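Local coordinates for conserved exported protein (Bacteroides fragilis, PDB 3CLW), which is of unknown function but may hydrolyse O-glycosidic bonds, at residues Ser131-Tyr134 against Phe135-Arg138; Ala31-Gly34 against Lys35-Gln39. All coordinates share one frame; numbering follows the deposited sequence.

How the interactions relate
Interaction 2 comes first along the chain: residues 31-39 form most of helix 30-36 and the turn leading into helix 39-50, soon after strand 6-25. Interaction 1, residues 131-138, follows strand 125-128 in the long loop before helix 157-173. Their centres are 28 Å apart and their nearest atoms about 15 Å, so the two do not touch. Both lie within the range of the glycoside hydrolase family 30 domain, whose clan has the TIM-barrel fold, and both sit well out from the centre of the chain, 25 Å for interaction 1 and 23 Å for interaction 2, measured between centres. One is a 3-10 turn, the other a helix end: separate local packings.

Interaction 1: residues Ser131-Tyr134 against Phe135-Arg138; sequences SAPY and FMTR
Phe135 turns one edge of its ring onto the face of the preceding Tyr134, a T-shaped pair with centroids 5.1 Å apart and planes at 80°. Phe135 CD1 stands over the middle of the tyrosine ring, with CZ of Tyr134 3.8 Å from it. Both residues hold CG between the backbone N and the carbonyl carbon, a torsion that places the two rings next to each other. Pro133 covers a face of the Phe135 ring: its CB lies 3.8 Å from the centroid and 23° off the normal, a CH-pi contact. Met136 runs alongside Pro133, its SD 4.1 Å from Pro133 CD.

The backbone closes as a 3-10 turn, with Met136 N bonded to Pro133 O at 2.9 Å. Tyr134 O accepts two bonds from Thr137, one from N and a shorter one from OG1 (2.6 Å), the hydroxyl tilted from the carbonyl plane. Together with the hydrogen bond between OG1 and Ser141 N, this grip fixes the Thr137 rotation and sets CG2 near the carbonyls of Ala132 and Pro133.

In the fold, this turn follows strand 125-128 and packs Ala132, Pro133 and Met136 on Phe160 of helix 157-173.

Interaction 2: residues Ala31-Gly34 against Lys35-Gln39; sequences AFIG and KNWPQ
Phe32 O accepts two backbone N-H groups: a 2.8 Å bond from Asn36 N and a weak one from Lys35 N at 3.3 Å. The stronger donor lies almost in line with the carbonyl bond. Lys35 N also reaches back to Ala31 O in another weak bond, so this N-H is shared between an i-4 and an i-3 acceptor. One residue further on, Trp37 N closes on Ile33 O at 3.2 Å. Trp37 is where the chain leaves helical geometry, and Pro38 follows as N-cap of helix 39-50.

The main side-chain contact joins Ile33 to Trp37. Ile33 CG1 sits 3.7 Å from the centroid of the five-membered indole ring and only 8° off its normal, a CH-pi contact over the face. A chi1 of -68° turns CG1 beside the backbone N, where it meets the indole face, while CG2 comes within 4.1 Å of Trp37 CB. Phe32 and Asn36 run alongside each other, ring and amide planes 56° apart, with ND2 at the ring edge, 4.1 Å from Phe32 CD1.

Leu370 of strand 368-371 also touches Ile33 and Trp37. Trp37 NE1 donates to Leu381 O and Asn36 ND2 to Gln382 O. The chemistry is therefore divided: backbone bonds finish the helix, an aliphatic branch covers the indole face, and the polar N-H groups of both side chains are paid for by carbonyls of the 381-382 region, tying this helix end to that part of the fold.

Interaction 1: residues Ser131-Tyr134 against Phe135-Arg138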
ATOM      1  N   SER A 131      14.327  -9.267  -3.734  1.00 32.15           N
ATOM      2  CA  SER A 131      15.268 -10.122  -4.435  1.00 32.49           C
ATOM      3  C   SER A 131      15.156 -11.490  -3.807  1.00 32.75           C
ATOM      4  O   SER A 131      14.703 -11.625  -2.646  1.00 32.86           O
ATOM      5  CB  SER A 131      16.715  -9.570  -4.316  1.00 32.65           C
ATOM      6  OG  SER A 131      17.714 -10.544  -4.617  1.00 31.19           O
ATOM      7  N   ALA A 132      15.552 -12.499  -4.581  1.00 33.13           N
ATOM      8  CA  ALA A 132      15.769 -13.841  -4.073  1.00 32.86           C
ATOM      9  C   ALA A 132      17.052 -13.780  -3.275  1.00 32.53           C
ATOM     10  O   ALA A 132      17.846 -12.871  -3.474  1.00 31.66           O
ATOM     11  CB  ALA A 132      15.866 -14.849  -5.243  1.00 33.22           C
ATOM     12  N   PRO A 133      17.248 -14.728  -2.345  1.00 32.95           N
ATOM     13  CA  PRO A 133      18.474 -14.737  -1.532  1.00 33.33           C
ATOM     14  C   PRO A 133      19.725 -14.616  -2.401  1.00 33.45           C
ATOM     15  O   PRO A 133      19.759 -15.191  -3.485  1.00 33.76           O
ATOM     16  CB  PRO A 133      18.402 -16.080  -0.785  1.00 32.85           C
ATOM     17  CG  PRO A 133      16.937 -16.338  -0.668  1.00 33.04           C
ATOM     18  CD  PRO A 133      16.322 -15.812  -1.956  1.00 33.55           C
ATOM     19  N   TYR A 134      20.721 -13.839  -1.947  1.00 32.97           N
ATOM     20  CA  TYR A 134      21.868 -13.549  -2.808  1.00 32.83           C
ATOM     21  C   TYR A 134      22.474 -14.793  -3.493  1.00 32.91           C
ATOM     22  O   TYR A 134      22.849 -14.740  -4.655  1.00 33.91           O
ATOM     23  CB  TYR A 134      22.941 -12.729  -2.085  1.00 31.36           C
ATOM     24  CG  TYR A 134      23.562 -13.389  -0.909  1.00 30.53           C
ATOM     25  CD1 TYR A 134      22.929 -13.370   0.356  1.00 31.65           C
ATOM     26  CD2 TYR A 134      24.789 -14.021  -1.014  1.00 29.58           C
ATOM     27  CE1 TYR A 134      23.500 -13.966   1.455  1.00 26.73           C
ATOM     28  CE2 TYR A 134      25.358 -14.648   0.097  1.00 27.26           C
ATOM     29  CZ  TYR A 134      24.721 -14.608   1.315  1.00 27.46           C
ATOM     30  OH  TYR A 134      25.309 -15.207   2.435  1.00 31.02           O
ATOM     31  N   PHE A 135      22.567 -15.886  -2.758  1.00 33.45           N
ATOM     32  CA  PHE A 135      23.212 -17.101  -3.214  1.00 34.45           C
ATOM     33  C   PHE A 135      22.420 -17.902  -4.260  1.00 34.18           C
ATOM     34  O   PHE A 135      22.929 -18.895  -4.781  1.00 35.35           O
ATOM     35  CB  PHE A 135      23.575 -17.997  -2.008  1.00 34.23           C
ATOM     36  CG  PHE A 135      22.460 -18.151  -0.993  1.00 36.82           C
ATOM     37  CD1 PHE A 135      22.391 -17.307   0.119  1.00 34.89           C
ATOM     38  CD2 PHE A 135      21.476 -19.143  -1.153  1.00 35.26           C
ATOM     39  CE1 PHE A 135      21.386 -17.444   1.049  1.00 33.88           C
ATOM     40  CE2 PHE A 135      20.463 -19.279  -0.223  1.00 33.57           C
ATOM     41  CZ  PHE A 135      20.419 -18.423   0.872  1.00 34.76           C
ATOM     42  N   MET A 136      21.189 -17.482  -4.556  1.00 32.80           N
ATOM     43  CA  MET A 136      20.328 -18.123  -5.550  1.00 31.26           C
ATOM     44  C   MET A 136      20.368 -17.318  -6.837  1.00 32.83           C
ATOM     45  O   MET A 136      19.776 -17.713  -7.821  1.00 33.02           O
ATOM     46  CB  MET A 136      18.848 -18.109  -5.097  1.00 30.95           C
ATOM     47  CG  MET A 136      18.474 -19.090  -3.982  1.00 31.76           C
ATOM     48  SD  MET A 136      16.687 -19.399  -3.838  1.00 23.22           S
ATOM     49  CE  MET A 136      16.817 -20.172  -2.291  1.00 25.74           C
ATOM     50  N   THR A 137      20.981 -16.142  -6.800  1.00 33.61           N
ATOM     51  CA  THR A 137      20.839 -15.205  -7.919  1.00 34.55           C
ATOM     52  C   THR A 137      21.889 -15.485  -8.993  1.00 35.19           C
ATOM     53  O   THR A 137      22.813 -16.264  -8.757  1.00 35.22           O
ATOM     54  CB  THR A 137      20.974 -13.763  -7.441  1.00 34.65           C
ATOM     55  OG1 THR A 137      22.284 -13.575  -6.902  1.00 34.57           O
ATOM     56  CG2 THR A 137      19.917 -13.442  -6.372  1.00 33.09           C
ATOM     57  N   ARG A 138      21.697 -14.907 -10.184  1.00 36.10           N
ATOM     58  CA  ARG A 138      22.681 -15.008 -11.265  1.00 36.19           C
ATOM     59  C   ARG A 138      23.950 -14.172 -10.966  1.00 36.47           C
ATOM     60  O   ARG A 138      25.053 -14.585 -11.308  1.00 36.33           O
ATOM     61  CB  ARG A 138      22.050 -14.664 -12.631  1.00 36.07           C
ATOM     62  CG  ARG A 138      21.120 -15.795 -13.165  1.00 36.72           C
ATOM     63  CD  ARG A 138      20.547 -15.568 -14.554  1.00 35.69           C
ATOM     64  NE  ARG A 138      19.722 -14.353 -14.653  1.00 37.46           N
ATOM     65  CZ  ARG A 138      20.134 -13.197 -15.186  1.00 36.98           C
ATOM     66  NH1 ARG A 138      21.354 -13.085 -15.681  1.00 35.28           N
ATOM     67  NH2 ARG A 138      19.321 -12.146 -15.244  1.00 35.71           N
TER

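Interaction 2: residues Ala31-Gly34 against Lys35-Gln39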
ATOM      1  N   ALA A  31      13.389  -2.287  10.770  1.00 33.53           N
ATOM      2  CA  ALA A  31      14.423  -3.156  11.350  1.00 33.29           C
ATOM      3  C   ALA A  31      15.212  -2.385  12.432  1.00 33.33           C
ATOM      4  O   ALA A  31      15.567  -2.954  13.468  1.00 33.75           O
ATOM      5  CB  ALA A  31      15.364  -3.694  10.262  1.00 32.68           C
ATOM      6  N   PHE A  32      15.472  -1.100  12.195  1.00 33.09           N
ATOM      7  CA  PHE A  32      16.252  -0.311  13.156  1.00 33.21           C
ATOM      8  C   PHE A  32      15.391   0.141  14.316  1.00 33.03           C
ATOM      9  O   PHE A  32      15.769  -0.027  15.448  1.00 32.74           O
ATOM     10  CB  PHE A  32      16.944   0.877  12.479  1.00 32.55           C
ATOM     11  CG  PHE A  32      18.002   0.454  11.521  1.00 32.64           C
ATOM     12  CD1 PHE A  32      19.281   0.133  11.986  1.00 32.45           C
ATOM     13  CD2 PHE A  32      17.714   0.304  10.149  1.00 30.43           C
ATOM     14  CE1 PHE A  32      20.276  -0.293  11.099  1.00 31.03           C
ATOM     15  CE2 PHE A  32      18.706  -0.100   9.266  1.00 29.44           C
ATOM     16  CZ  PHE A  32      19.985  -0.403   9.741  1.00 31.51           C
ATOM     17  N   ILE A  33      14.206   0.658  14.009  1.00 33.22           N
ATOM     18  CA  ILE A  33      13.311   1.150  15.017  1.00 33.04           C
ATOM     19  C   ILE A  33      12.874   0.043  15.972  1.00 33.25           C
ATOM     20  O   ILE A  33      12.853   0.241  17.188  1.00 33.60           O
ATOM     21  CB  ILE A  33      12.092   1.828  14.385  1.00 32.45           C
ATOM     22  CG1 ILE A  33      12.507   3.109  13.676  1.00 32.99           C
ATOM     23  CG2 ILE A  33      11.004   2.118  15.458  1.00 33.85           C
ATOM     24  CD1 ILE A  33      11.382   3.759  12.875  1.00 29.69           C
ATOM     25  N   GLY A  34      12.499  -1.109  15.421  1.00 32.72           N
ATOM     26  CA  GLY A  34      12.015  -2.187  16.239  1.00 32.71           C
ATOM     27  C   GLY A  34      13.074  -2.802  17.123  1.00 33.32           C
ATOM     28  O   GLY A  34      12.762  -3.415  18.143  1.00 32.50           O
ATOM     29  N   LYS A  35      14.329  -2.656  16.720  1.00 33.91           N
ATOM     30  CA  LYS A  35      15.427  -3.249  17.463  1.00 35.42           C
ATOM     31  C   LYS A  35      16.097  -2.278  18.430  1.00 34.78           C
ATOM     32  O   LYS A  35      16.456  -2.670  19.523  1.00 35.05           O
ATOM     33  CB  LYS A  35      16.482  -3.827  16.529  1.00 35.81           C
ATOM     34  CG  LYS A  35      17.494  -4.702  17.252  1.00 38.86           C
ATOM     35  CD  LYS A  35      18.591  -5.199  16.292  1.00 43.73           C
ATOM     36  CE  LYS A  35      19.358  -6.383  16.934  1.00 48.37           C
ATOM     37  NZ  LYS A  35      20.759  -6.426  16.399  1.00 51.56           N
ATOM     38  N   ASN A  36      16.211  -1.020  18.026  1.00 34.83           N
ATOM     39  CA  ASN A  36      17.029  -0.038  18.723  1.00 35.02           C
ATOM     40  C   ASN A  36      16.325   1.116  19.398  1.00 35.94           C
ATOM     41  O   ASN A  36      16.867   1.660  20.388  1.00 36.17           O
ATOM     42  CB  ASN A  36      18.021   0.606  17.761  1.00 34.80           C
ATOM     43  CG  ASN A  36      18.995  -0.374  17.188  1.00 34.11           C
ATOM     44  OD1 ASN A  36      19.268  -1.423  17.784  1.00 36.34           O
ATOM     45  ND2 ASN A  36      19.584  -0.015  16.045  1.00 33.70           N
ATOM     46  N   TRP A  37      15.190   1.568  18.843  1.00 34.77           N
ATOM     47  CA  TRP A  37      14.582   2.781  19.376  1.00 33.56           C
ATOM     48  C   TRP A  37      14.068   2.554  20.805  1.00 34.19           C
ATOM     49  O   TRP A  37      13.788   1.409  21.180  1.00 34.06           O
ATOM     50  CB  TRP A  37      13.470   3.279  18.454  1.00 31.91           C
ATOM     51  CG  TRP A  37      14.005   4.112  17.326  1.00 31.25           C
ATOM     52  CD1 TRP A  37      15.118   3.851  16.550  1.00 29.38           C
ATOM     53  CD2 TRP A  37      13.449   5.327  16.834  1.00 29.32           C
ATOM     54  NE1 TRP A  37      15.272   4.830  15.610  1.00 32.40           N
ATOM     55  CE2 TRP A  37      14.258   5.748  15.756  1.00 30.26           C
ATOM     56  CE3 TRP A  37      12.328   6.100  17.194  1.00 29.40           C
ATOM     57  CZ2 TRP A  37      14.002   6.925  15.039  1.00 29.83           C
ATOM     58  CZ3 TRP A  37      12.082   7.264  16.498  1.00 30.56           C
ATOM     59  CH2 TRP A  37      12.912   7.658  15.416  1.00 29.82           C
ATOM     60  N   PRO A  38      13.965   3.634  21.611  1.00 34.62           N
ATOM     61  CA  PRO A  38      13.337   3.586  22.931  1.00 35.27           C
ATOM     62  C   PRO A  38      11.923   2.984  22.882  1.00 36.68           C
ATOM     63  O   PRO A  38      11.144   3.303  21.989  1.00 37.33           O
ATOM     64  CB  PRO A  38      13.260   5.066  23.334  1.00 34.70           C
ATOM     65  CG  PRO A  38      14.397   5.677  22.641  1.00 35.25           C
ATOM     66  CD  PRO A  38      14.489   4.973  21.308  1.00 34.12           C
ATOM     67  N   GLN A  39      11.614   2.146  23.858  1.00 37.84           N
ATOM     68  CA  GLN A  39      10.356   1.424  23.969  1.00 39.01           C
ATOM     69  C   GLN A  39       9.160   2.324  23.731  1.00 39.37           C
ATOM     70  O   GLN A  39       8.269   1.995  22.929  1.00 39.40           O
ATOM     71  CB  GLN A  39      10.249   0.771  25.357  1.00 39.74           C
ATOM     72  CG  GLN A  39       9.130  -0.249  25.527  1.00 42.11           C
ATOM     73  CD  GLN A  39       9.379  -1.546  24.771  1.00 46.53           C
ATOM     74  OE1 GLN A  39      10.526  -1.961  24.586  1.00 48.96           O
ATOM     75  NE2 GLN A  39       8.299  -2.198  24.329  1.00 46.50           N
TER